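Local coordinates for protein superoxide dismutase (Acidilobus saccharovorans, PDB 4FFK) that catalyses the dismutation of superoxide, using an iron ion held by the protein, and belongs to the iron/manganese superoxide dismutase family, at residues I172-V177 with E209-K214; H89-L94 with V141-L146. One frame throughout, in Å; residues are numbered along the deposited sequence.

Interaction 1 of 2, residues I172-V177 with E209-K214; sequences IPLLAV and EARYQK
Arg211 and Leu174 reach out from helix and strand and pass side by side, pointing opposite ways, where helix 209-214, in the C-terminal alpha/beta part of the iron superoxide dismutase fold, runs beside the edge strand 172-177. The two segments are nearly antiparallel, at 161°, with their axes 7.9 Å apart. The strand is kinked by a classic beta bulge: Leu174 and Leu175 both face Leu146, and the bend turns Leu174 O toward the Arg211 guanidinium. Arg211 leaves the helix with CG anti to its backbone N; its aliphatic part reaches across to the strand, and the bend at chi3 (-57°) turns the guanidinium aside to the bulge carbonyl. CG packs against Leu174 CD2 at 3.9 Å, and CD sits 3.3 Å from Pro173 O, a buried carbonyl oxygen with no hydrogen-bonding partner in the model. Leu174 O lies at the guanidinium edge, near its plane, and takes a weak, bent hydrogen bond from Arg211 NH1 (3.1 Å, 132° at the hydrogen); Asn98 ND2 also donates to this oxygen. The stronger partner of NH1 is Asp207, in a salt bridge, while NE reaches Leu221 O of the second subunit. With an alanine here, Asp207 would probably be left without its cationic mate, Leu221 O of the second subunit without this donor, and a gap opened beside Leu174 CD2. On its other branch, Leu174 meets the Tyr212 ring obliquely, CD1 lying 3.7 Å from Tyr212 CD2, and the ring continues onto helix 111-121 at Ala112, Ile113 and Ala116. Away from the strand, one helical turn is spanned by Gln213 NE2, which gives a nearly straight 2.7 Å hydrogen bond to the syn side of Glu209 OE2.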
loop_
_atom_site.group_PDB
_atom_site.type_symbol
_atom_site.label_atom_id
_atom_site.label_comp_id
_atom_site.label_asym_id
_atom_site.label_seq_id
_atom_site.Cartn_x
_atom_site.Cartn_y
_atom_site.Cartn_z
ATOM N N ILE A 172 2.775 -19.693 5.772
ATOM C CA ILE A 172 1.540 -20.420 5.885
ATOM C C ILE A 172 0.806 -19.932 7.136
ATOM O O ILE A 172 1.294 -20.099 8.250
ATOM C CB ILE A 172 1.824 -21.949 6.015
ATOM C CG1 ILE A 172 2.713 -22.399 4.821
ATOM C CG2 ILE A 172 0.528 -22.772 6.277
ATOM C CD1 ILE A 172 2.978 -23.900 4.755
ATOM N N PRO A 173 -0.344 -19.293 6.935
ATOM C CA PRO A 173 -1.050 -18.712 8.086
ATOM C C PRO A 173 -1.655 -19.880 8.847
ATOM O O PRO A 173 -2.229 -20.758 8.234
ATOM C CB PRO A 173 -2.164 -17.886 7.443
ATOM C CG PRO A 173 -2.376 -18.591 6.040
ATOM C CD PRO A 173 -0.922 -18.915 5.634
ATOM N N LEU A 174 -1.538 -19.836 10.158
ATOM C CA LEU A 174 -2.137 -20.863 10.992
ATOM C C LEU A 174 -3.333 -20.326 11.732
ATOM O O LEU A 174 -4.332 -21.053 11.935
ATOM C CB LEU A 174 -1.130 -21.359 12.025
ATOM C CG LEU A 174 0.195 -21.786 11.390
ATOM C CD1 LEU A 174 1.232 -22.198 12.423
ATOM C CD2 LEU A 174 -0.081 -22.876 10.408
ATOM N N LEU A 175 -3.216 -19.071 12.162
ATOM C CA LEU A 175 -4.197 -18.493 13.047
ATOM C C LEU A 175 -4.259 -17.040 12.653
ATOM O O LEU A 175 -3.241 -16.449 12.373
ATOM C CB LEU A 175 -3.665 -18.589 14.486
ATOM C CG LEU A 175 -4.394 -17.761 15.537
ATOM C CD1 LEU A 175 -5.866 -18.240 15.696
ATOM C CD2 LEU A 175 -3.589 -17.880 16.816
ATOM N N ALA A 176 -5.444 -16.482 12.602
ATOM C CA ALA A 176 -5.571 -15.122 12.115
ATOM C C ALA A 176 -6.646 -14.469 12.913
ATOM O O ALA A 176 -7.679 -15.086 13.209
ATOM C CB ALA A 176 -5.911 -15.148 10.609
ATOM N N VAL A 177 -6.436 -13.215 13.252
ATOM C CA VAL A 177 -7.505 -12.440 13.857
ATOM C C VAL A 177 -7.744 -11.240 12.927
ATOM O O VAL A 177 -6.820 -10.557 12.546
ATOM C CB VAL A 177 -7.165 -11.982 15.292
ATOM C CG1 VAL A 177 -5.825 -11.255 15.367
ATOM C CG2 VAL A 177 -8.284 -11.130 15.858
ATOM N N GLU A 209 -3.520 -26.243 15.632
ATOM C CA GLU A 209 -2.706 -27.452 15.632
ATOM C C GLU A 209 -2.805 -28.250 14.348
ATOM O O GLU A 209 -1.780 -28.605 13.764
ATOM C CB GLU A 209 -3.122 -28.342 16.832
ATOM C CG GLU A 209 -2.350 -29.681 16.887
ATOM C CD GLU A 209 -0.826 -29.546 17.004
ATOM O OE1 GLU A 209 -0.271 -28.461 17.298
ATOM O OE2 GLU A 209 -0.159 -30.582 16.803
ATOM N N ALA A 210 -4.017 -28.543 13.901
ATOM C CA ALA A 210 -4.216 -29.391 12.721
ATOM C C ALA A 210 -3.613 -28.692 11.505
ATOM O O ALA A 210 -2.996 -29.322 10.643
ATOM C CB ALA A 210 -5.688 -29.674 12.473
ATOM N N ARG A 211 -3.800 -27.374 11.447
ATOM C CA ARG A 211 -3.242 -26.618 10.320
ATOM C C ARG A 211 -1.726 -26.633 10.393
ATOM O O ARG A 211 -1.052 -26.797 9.399
ATOM C CB ARG A 211 -3.758 -25.184 10.324
ATOM C CG ARG A 211 -3.397 -24.415 9.028
ATOM C CD ARG A 211 -4.367 -23.233 8.733
ATOM N NE ARG A 211 -5.778 -23.646 8.634
ATOM C CZ ARG A 211 -6.629 -23.625 9.675
ATOM N NH1 ARG A 211 -6.213 -23.216 10.878
ATOM N NH2 ARG A 211 -7.872 -24.014 9.517
ATOM N N TYR A 212 -1.196 -26.481 11.586
ATOM C CA TYR A 212 0.212 -26.466 11.780
ATOM C C TYR A 212 0.813 -27.825 11.422
ATOM O O TYR A 212 1.876 -27.877 10.820
ATOM C CB TYR A 212 0.502 -26.092 13.208
ATOM C CG TYR A 212 1.921 -26.191 13.620
ATOM C CD1 TYR A 212 2.284 -26.968 14.706
ATOM C CD2 TYR A 212 2.919 -25.500 12.948
ATOM C CE1 TYR A 212 3.603 -27.046 15.106
ATOM C CE2 TYR A 212 4.207 -25.564 13.328
ATOM C CZ TYR A 212 4.552 -26.351 14.413
ATOM O OH TYR A 212 5.844 -26.401 14.779
ATOM N N GLN A 213 0.106 -28.910 11.772
ATOM C CA GLN A 213 0.568 -30.247 11.365
ATOM C C GLN A 213 0.665 -30.347 9.850
ATOM O O GLN A 213 1.704 -30.784 9.353
ATOM C CB GLN A 213 -0.303 -31.377 11.947
ATOM C CG GLN A 213 -0.148 -31.520 13.456
ATOM C CD GLN A 213 1.242 -31.968 13.878
ATOM O OE1 GLN A 213 1.993 -32.536 13.094
ATOM N NE2 GLN A 213 1.595 -31.701 15.126
ATOM N N LYS A 214 -0.406 -29.951 9.153
ATOM C CA LYS A 214 -0.428 -29.854 7.683
ATOM C C LYS A 214 0.715 -29.000 7.156
ATOM O O LYS A 214 1.382 -29.387 6.194
ATOM C CB LYS A 214 -1.737 -29.273 7.163
ATOM C CG LYS A 214 -2.838 -30.249 6.863
ATOM C CD LYS A 214 -3.918 -30.159 7.914
ATOM C CE LYS A 214 -5.180 -29.503 7.399
ATOM N NZ LYS A 214 -5.951 -30.477 6.604
#

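Interaction 2 of 2, residues H89-L94 with V141-L146; sequences HILHTL and VGWAIL. With FE (Fe (III) ion), chain B.
Leu91 and Trp143 have the nearest CA atoms of helix 89-94 and strand 142-146, 8.3 Å apart. The helix crosses the strand at 54°, and the axes stay 10.7 Å apart, a spacing bridged by the large Trp143 side chain. Trp143 points toward the helix and presents two different surfaces to two successive helix residues. Leu91 covers one face: its CB stands 3.6 Å from the centroid of the six-membered ring, close to the ring normal, in a CH-pi contact, while CD1 reaches the five-membered ring and comes 3.5 Å from Trp143 NE1. That nitrogen is hydrogen-bonded to His163 ND1. The other methyl of Leu91, CD2, meets Ile145 CD1 at 3.7 Å, the two side chains crossing at about a right angle, so this leucine touches two strand residues at once. His92 is engaged differently, in a T-shaped stack. The edge of Trp143 is driven at the imidazole face, with planes at 85° and Trp143 CH2 over the middle of the ring; the closest atoms, His92 CE1 and Trp143 CZ2, are 3.5 Å apart. His92 CG is anti to the carbonyl carbon (chi1 -78°), which swings the ring off the side of the helix and carries NE2 to the iron, 2.1 Å away. The other ring nitrogen, ND1, is hydrogen-bonded to Gly88 O, one turn back, so that this bond and the iron together fix the rotation of the imidazole. His43, Asp178, His182 and water 1 complete the iron's coordination. A metal-binding histidine of the alpha-hairpin domain facing a tryptophan of the C-terminal sheet fits the iron/manganese superoxide dismutase fold, in which the metal sits between the two domains; Trp143 lines the site beside His92.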
loop_
_atom_site.group_PDB
_atom_site.type_symbol
_atom_site.label_atom_id
_atom_site.label_comp_id
_atom_site.label_asym_id
_atom_site.label_seq_id
_atom_site.Cartn_x
_atom_site.Cartn_y
_atom_site.Cartn_z
ATOM N N HIS A 89 -11.415 -13.580 1.219
ATOM C CA HIS A 89 -12.024 -14.935 1.349
ATOM C C HIS A 89 -11.226 -15.922 2.170
ATOM O O HIS A 89 -11.748 -16.540 3.120
ATOM C CB HIS A 89 -12.216 -15.465 -0.076
ATOM C CG HIS A 89 -12.775 -16.839 -0.156
ATOM N ND1 HIS A 89 -13.672 -17.335 0.763
ATOM C CD2 HIS A 89 -12.592 -17.815 -1.076
ATOM C CE1 HIS A 89 -14.012 -18.566 0.415
ATOM N NE2 HIS A 89 -13.343 -18.891 -0.676
ATOM N N ILE A 90 -9.946 -16.052 1.878
ATOM C CA ILE A 90 -9.163 -17.048 2.500
ATOM C C ILE A 90 -8.912 -16.700 3.943
ATOM O O ILE A 90 -8.920 -17.564 4.808
ATOM C CB ILE A 90 -7.830 -17.333 1.795
ATOM C CG1 ILE A 90 -6.895 -16.101 1.892
ATOM C CG2 ILE A 90 -8.062 -17.946 0.430
ATOM C CD1 ILE A 90 -5.692 -16.213 0.993
ATOM N N LEU A 91 -8.716 -15.420 4.219
ATOM C CA LEU A 91 -8.445 -15.026 5.587
ATOM C C LEU A 91 -9.694 -15.132 6.441
ATOM O O LEU A 91 -9.606 -15.487 7.628
ATOM C CB LEU A 91 -7.853 -13.617 5.646
ATOM C CG LEU A 91 -6.439 -13.629 5.059
ATOM C CD1 LEU A 91 -6.010 -12.130 5.026
ATOM C CD2 LEU A 91 -5.511 -14.476 5.946
ATOM N N HIS A 92 -10.867 -14.847 5.874
ATOM C CA HIS A 92 -12.086 -15.004 6.689
ATOM C C HIS A 92 -12.314 -16.451 6.936
ATOM O O HIS A 92 -12.679 -16.830 8.060
ATOM C CB HIS A 92 -13.298 -14.378 6.052
ATOM C CG HIS A 92 -13.310 -12.911 6.232
ATOM N ND1 HIS A 92 -12.620 -12.060 5.390
ATOM C CD2 HIS A 92 -13.859 -12.140 7.194
ATOM C CE1 HIS A 92 -12.746 -10.822 5.841
ATOM N NE2 HIS A 92 -13.507 -10.839 6.929
ATOM N N THR A 93 -12.138 -17.246 5.893
ATOM C CA THR A 93 -12.277 -18.683 6.041
ATOM C C THR A 93 -11.426 -19.233 7.192
ATOM O O THR A 93 -11.921 -20.000 8.017
ATOM C CB THR A 93 -11.938 -19.375 4.770
ATOM O OG1 THR A 93 -12.837 -18.901 3.768
ATOM C CG2 THR A 93 -12.092 -20.880 4.969
ATOM N N LEU A 94 -10.166 -18.826 7.237
ATOM C CA LEU A 94 -9.259 -19.151 8.350
ATOM C C LEU A 94 -9.803 -18.626 9.655
ATOM O O LEU A 94 -9.940 -19.373 10.667
ATOM C CB LEU A 94 -7.890 -18.531 8.085
ATOM C CG LEU A 94 -6.798 -18.781 9.110
ATOM C CD1 LEU A 94 -6.624 -20.287 9.303
ATOM C CD2 LEU A 94 -5.497 -18.155 8.596
ATOM N N VAL A 141 -6.947 -1.190 8.697
ATOM C CA VAL A 141 -7.631 -2.463 8.916
ATOM C C VAL A 141 -6.786 -3.525 8.351
ATOM O O VAL A 141 -5.966 -3.265 7.520
ATOM C CB VAL A 141 -8.955 -2.525 8.246
ATOM C CG1 VAL A 141 -9.855 -1.419 8.936
ATOM C CG2 VAL A 141 -8.788 -2.258 6.766
ATOM N N GLY A 142 -6.986 -4.738 8.844
ATOM C CA GLY A 142 -6.193 -5.869 8.368
ATOM C C GLY A 142 -6.322 -6.993 9.358
ATOM O O GLY A 142 -7.379 -7.215 9.908
ATOM N N TRP A 143 -5.195 -7.648 9.589
ATOM C CA TRP A 143 -5.184 -8.953 10.278
ATOM C C TRP A 143 -3.872 -9.043 11.011
ATOM O O TRP A 143 -2.847 -8.458 10.615
ATOM C CB TRP A 143 -5.096 -10.082 9.266
ATOM C CG TRP A 143 -6.275 -10.064 8.359
ATOM C CD1 TRP A 143 -6.445 -9.262 7.286
ATOM C CD2 TRP A 143 -7.453 -10.826 8.521
ATOM N NE1 TRP A 143 -7.675 -9.492 6.715
ATOM C CE2 TRP A 143 -8.307 -10.481 7.442
ATOM C CE3 TRP A 143 -7.855 -11.848 9.441
ATOM C CZ2 TRP A 143 -9.553 -11.057 7.271
ATOM C CZ3 TRP A 143 -9.119 -12.421 9.242
ATOM C CH2 TRP A 143 -9.940 -12.028 8.187
ATOM N N ALA A 144 -3.893 -9.839 12.075
ATOM C CA ALA A 144 -2.622 -10.384 12.575
ATOM C C ALA A 144 -2.707 -11.867 12.329
ATOM O O ALA A 144 -3.790 -12.482 12.435
ATOM C CB ALA A 144 -2.417 -10.063 14.059
ATOM N N ILE A 145 -1.570 -12.460 11.964
ATOM C CA ILE A 145 -1.525 -13.820 11.580
ATOM C C ILE A 145 -0.337 -14.512 12.249
ATOM O O ILE A 145 0.723 -13.952 12.284
ATOM C CB ILE A 145 -1.359 -13.970 10.068
ATOM C CG1 ILE A 145 -2.644 -13.594 9.331
ATOM C CG2 ILE A 145 -1.017 -15.418 9.766
ATOM C CD1 ILE A 145 -2.428 -13.539 7.814
ATOM N N LEU A 146 -0.571 -15.695 12.807
ATOM C CA LEU A 146 0.517 -16.537 13.281
ATOM C C LEU A 146 0.753 -17.470 12.121
ATOM O O LEU A 146 -0.173 -18.118 11.688
ATOM C CB LEU A 146 0.076 -17.370 14.519
ATOM C CG LEU A 146 1.260 -18.282 14.960
ATOM C CD1 LEU A 146 2.586 -17.590 15.263
ATOM C CD2 LEU A 146 0.796 -19.026 16.159
HETATM FE FE FE B . -13.549 -9.294 8.283
HETATM O O HOH W 1 -11.988 -8.347 7.349
#

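In the fold
Both contacts are buried and use neighbouring strands of one antiparallel sheet. Interaction 2 lies almost at the centre of the chain and brings a helix of the alpha-hairpin domain onto strand 142-148; interaction 1, about 11 Å away between centres, joins strand 172-178 to a helix of the C-terminal domain. Backbone hydrogen bonds of Leu146 with Leu174 and Leu175 tie them together, and Leu94 packs on Pro173, Ala176 and Arg211. Their chemistry differs: interaction 2 is aromatic and apolar packing round an iron ligand, whereas interaction 1 mixes leucine packing with a charged side chain that also reaches the second subunit. Both contacts touch that subunit.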